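Local coordinates for protein UDP-N-acetylglucosamine pyrophosphorylase (Entamoeba histolytica, PDB 3OC9) that probably catalyses the formation of UDP-N-acetylglucosamine and diphosphate from UTP and N-acetylglucosamine 1-phosphate, at residues Trp96-Asn101 with Asn110-His115. Numbering follows the deposited sequence.
Sequences WFLMTN and NYFKEH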
loop_
_atom_site.group_PDB
_atom_site.type_symbol
_atom_site.label_atom_id
_atom_site.label_comp_id
_atom_site.label_asym_id
_atom_site.label_seq_id
_atom_site.Cartn_x
_atom_site.Cartn_y
_atom_site.Cartn_z
ATOM N N TRP A 96 4.575 9.809 9.387
ATOM C CA TRP A 96 4.704 8.525 8.652
ATOM C C TRP A 96 5.175 7.424 9.617
ATOM O O TRP A 96 6.280 7.524 10.178
ATOM C CB TRP A 96 5.707 8.692 7.479
ATOM C CG TRP A 96 5.958 7.478 6.564
ATOM C CD1 TRP A 96 5.273 6.267 6.551
ATOM C CD2 TRP A 96 6.950 7.382 5.529
ATOM N NE1 TRP A 96 5.804 5.440 5.565
ATOM C CE2 TRP A 96 6.825 6.097 4.930
ATOM C CE3 TRP A 96 7.934 8.263 5.048
ATOM C CZ2 TRP A 96 7.650 5.669 3.871
ATOM C CZ3 TRP A 96 8.764 7.839 3.978
ATOM C CH2 TRP A 96 8.603 6.551 3.399
ATOM N N PHE A 97 4.332 6.397 9.809
ATOM C CA PHE A 97 4.623 5.275 10.732
ATOM C C PHE A 97 5.000 4.042 9.875
ATOM O O PHE A 97 4.199 3.596 9.034
ATOM C CB PHE A 97 3.394 5.023 11.651
ATOM C CG PHE A 97 2.949 6.268 12.407
ATOM C CD1 PHE A 97 3.640 6.688 13.562
ATOM C CD2 PHE A 97 1.870 7.029 11.962
ATOM C CE1 PHE A 97 3.267 7.864 14.245
ATOM C CE2 PHE A 97 1.472 8.205 12.643
ATOM C CZ PHE A 97 2.181 8.620 13.796
ATOM N N LEU A 98 6.216 3.515 10.093
ATOM C CA LEU A 98 6.765 2.433 9.262
ATOM C C LEU A 98 6.950 1.170 10.084
ATOM O O LEU A 98 7.781 1.133 10.999
ATOM C CB LEU A 98 8.114 2.838 8.647
ATOM C CG LEU A 98 8.107 3.911 7.571
ATOM C CD1 LEU A 98 8.335 5.249 8.231
ATOM C CD2 LEU A 98 9.204 3.617 6.532
ATOM N N MET A 99 6.172 0.132 9.758
ATOM C CA MET A 99 6.229 -1.145 10.527
ATOM C C MET A 99 7.389 -2.049 10.095
ATOM O O MET A 99 7.530 -2.376 8.906
ATOM C CB MET A 99 4.893 -1.917 10.445
ATOM C CG MET A 99 4.805 -3.120 11.414
ATOM S SD MET A 99 3.135 -3.852 11.616
ATOM C CE MET A 99 2.894 -4.608 10.027
ATOM N N THR A 100 8.217 -2.416 11.083
ATOM C CA THR A 100 9.377 -3.278 10.840
ATOM C C THR A 100 9.452 -4.360 11.935
ATOM O O THR A 100 8.411 -4.742 12.493
ATOM C CB THR A 100 10.708 -2.472 10.661
ATOM O OG1 THR A 100 11.777 -3.366 10.322
ATOM C CG2 THR A 100 11.072 -1.690 11.909
ATOM N N ASN A 101 10.637 -4.896 12.211
ATOM C CA ASN A 101 10.802 -5.909 13.284
ATOM C C ASN A 101 12.185 -5.781 13.939
ATOM O O ASN A 101 13.010 -4.976 13.487
ATOM C CB ASN A 101 10.529 -7.334 12.746
ATOM C CG ASN A 101 11.510 -7.755 11.650
ATOM O OD1 ASN A 101 12.712 -7.883 11.889
ATOM N ND2 ASN A 101 10.997 -7.971 10.442
ATOM N N ASN A 110 19.219 3.626 9.869
ATOM C CA ASN A 110 20.484 4.090 9.289
ATOM C C ASN A 110 20.327 4.546 7.833
ATOM O O ASN A 110 20.955 5.531 7.421
ATOM C CB ASN A 110 21.569 3.009 9.386
ATOM C CG ASN A 110 22.151 2.880 10.785
ATOM O OD1 ASN A 110 22.106 3.816 11.585
ATOM N ND2 ASN A 110 22.712 1.715 11.080
ATOM N N TYR A 111 19.488 3.842 7.060
ATOM C CA TYR A 111 19.240 4.181 5.647
ATOM C C TYR A 111 18.661 5.600 5.516
ATOM O O TYR A 111 19.175 6.410 4.729
ATOM C CB TYR A 111 18.348 3.124 4.952
ATOM C CG TYR A 111 18.040 3.432 3.495
ATOM C CD1 TYR A 111 16.830 4.035 3.128
ATOM C CD2 TYR A 111 18.963 3.132 2.482
ATOM C CE1 TYR A 111 16.542 4.333 1.783
ATOM C CE2 TYR A 111 18.687 3.441 1.130
ATOM C CZ TYR A 111 17.466 4.030 0.801
ATOM O OH TYR A 111 17.174 4.339 -0.508
ATOM N N PHE A 112 17.636 5.922 6.315
ATOM C CA PHE A 112 17.052 7.280 6.294
ATOM C C PHE A 112 18.035 8.387 6.776
ATOM O O PHE A 112 18.153 9.453 6.150
ATOM C CB PHE A 112 15.709 7.325 7.062
ATOM C CG PHE A 112 14.510 6.839 6.250
ATOM C CD1 PHE A 112 13.828 7.713 5.390
ATOM C CD2 PHE A 112 14.066 5.514 6.342
ATOM C CE1 PHE A 112 12.698 7.267 4.633
ATOM C CE2 PHE A 112 12.953 5.054 5.575
ATOM C CZ PHE A 112 12.275 5.947 4.713
ATOM N N LYS A 113 18.741 8.134 7.880
ATOM C CA LYS A 113 19.673 9.126 8.461
ATOM C C LYS A 113 20.794 9.524 7.489
ATOM O O LYS A 113 21.101 10.714 7.304
ATOM C CB LYS A 113 20.267 8.562 9.765
ATOM C CG LYS A 113 21.326 9.437 10.491
ATOM C CD LYS A 113 20.785 10.792 10.919
ATOM C CE LYS A 113 21.746 11.485 11.898
ATOM N NZ LYS A 113 21.488 12.950 12.025
ATOM N N GLU A 114 21.417 8.536 6.875
ATOM C CA GLU A 114 22.535 8.856 5.970
ATOM C C GLU A 114 22.105 9.423 4.602
ATOM O O GLU A 114 22.941 9.955 3.854
ATOM C CB GLU A 114 23.520 7.682 5.876
ATOM C CG GLU A 114 24.058 7.208 7.272
ATOM C CD GLU A 114 24.927 8.248 8.045
ATOM O OE1 GLU A 114 25.651 9.045 7.388
ATOM O OE2 GLU A 114 24.886 8.225 9.323
ATOM N N HIS A 115 20.800 9.373 4.301
ATOM C CA HIS A 115 20.259 10.089 3.136
ATOM C C HIS A 115 19.585 11.434 3.511
ATOM O O HIS A 115 18.880 12.026 2.683
ATOM C CB HIS A 115 19.306 9.190 2.302
ATOM C CG HIS A 115 19.990 8.065 1.575
ATOM N ND1 HIS A 115 20.418 8.165 0.262
ATOM C CD2 HIS A 115 20.295 6.804 1.972
ATOM C CE1 HIS A 115 20.964 7.018 -0.112
ATOM N NE2 HIS A 115 20.898 6.175 0.907
#
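F112, reaching from the last turn of helix 105-114, brings the edge of its phenyl ring toward the indole face of W96 on strand 95-100, a good example of how one aromatic side chain can pack a helix against neighbouring parallel strands of a mixed sheet. The aromatic pair is an offset edge-to-face arrangement: the ring planes stand at 90°, and the phenyl centroid lies 5.7 Å from that of the six-membered indole ring. The touching atoms belong to the outer rims, with F112 CZ 3.9 Å from W96 CH2 and F112 CE1 4.0 Å from W96 CZ3. With CG of W96 opposite the backbone N and beside the carbonyl carbon (chi1 -178°), the CZ3-CH2 rim reaches F112, while NE1 is hydrogen-bonded to T40 OG1 on the adjacent strand 36-41, which helps fix the rotation of the indole.

The aliphatic share comes from L98, two residues along on the same side of the strand. In one of its two conformers, CD2 meets F112 CE2 at 4.1 Å, the two side chains approaching from opposite directions, while CD1 sits 3.5 Å above the indole plane of W96 near the rim; this division between the methyls is therefore tentative. F69 of helix 68-87 also meets the F112 ring.

Strand 95-100, helix 105-114 and strand 125-134 form a beta-alpha-beta unit of the GT-A-type nucleotidyltransferase core. L98 CA and F112 CA, the nearest such pair, are 11.8 Å apart, and buried apolar and aromatic side chains alone join segments 96-101 and 110-115; the one polar group of the W96 side chain is satisfied by T40, away from F112.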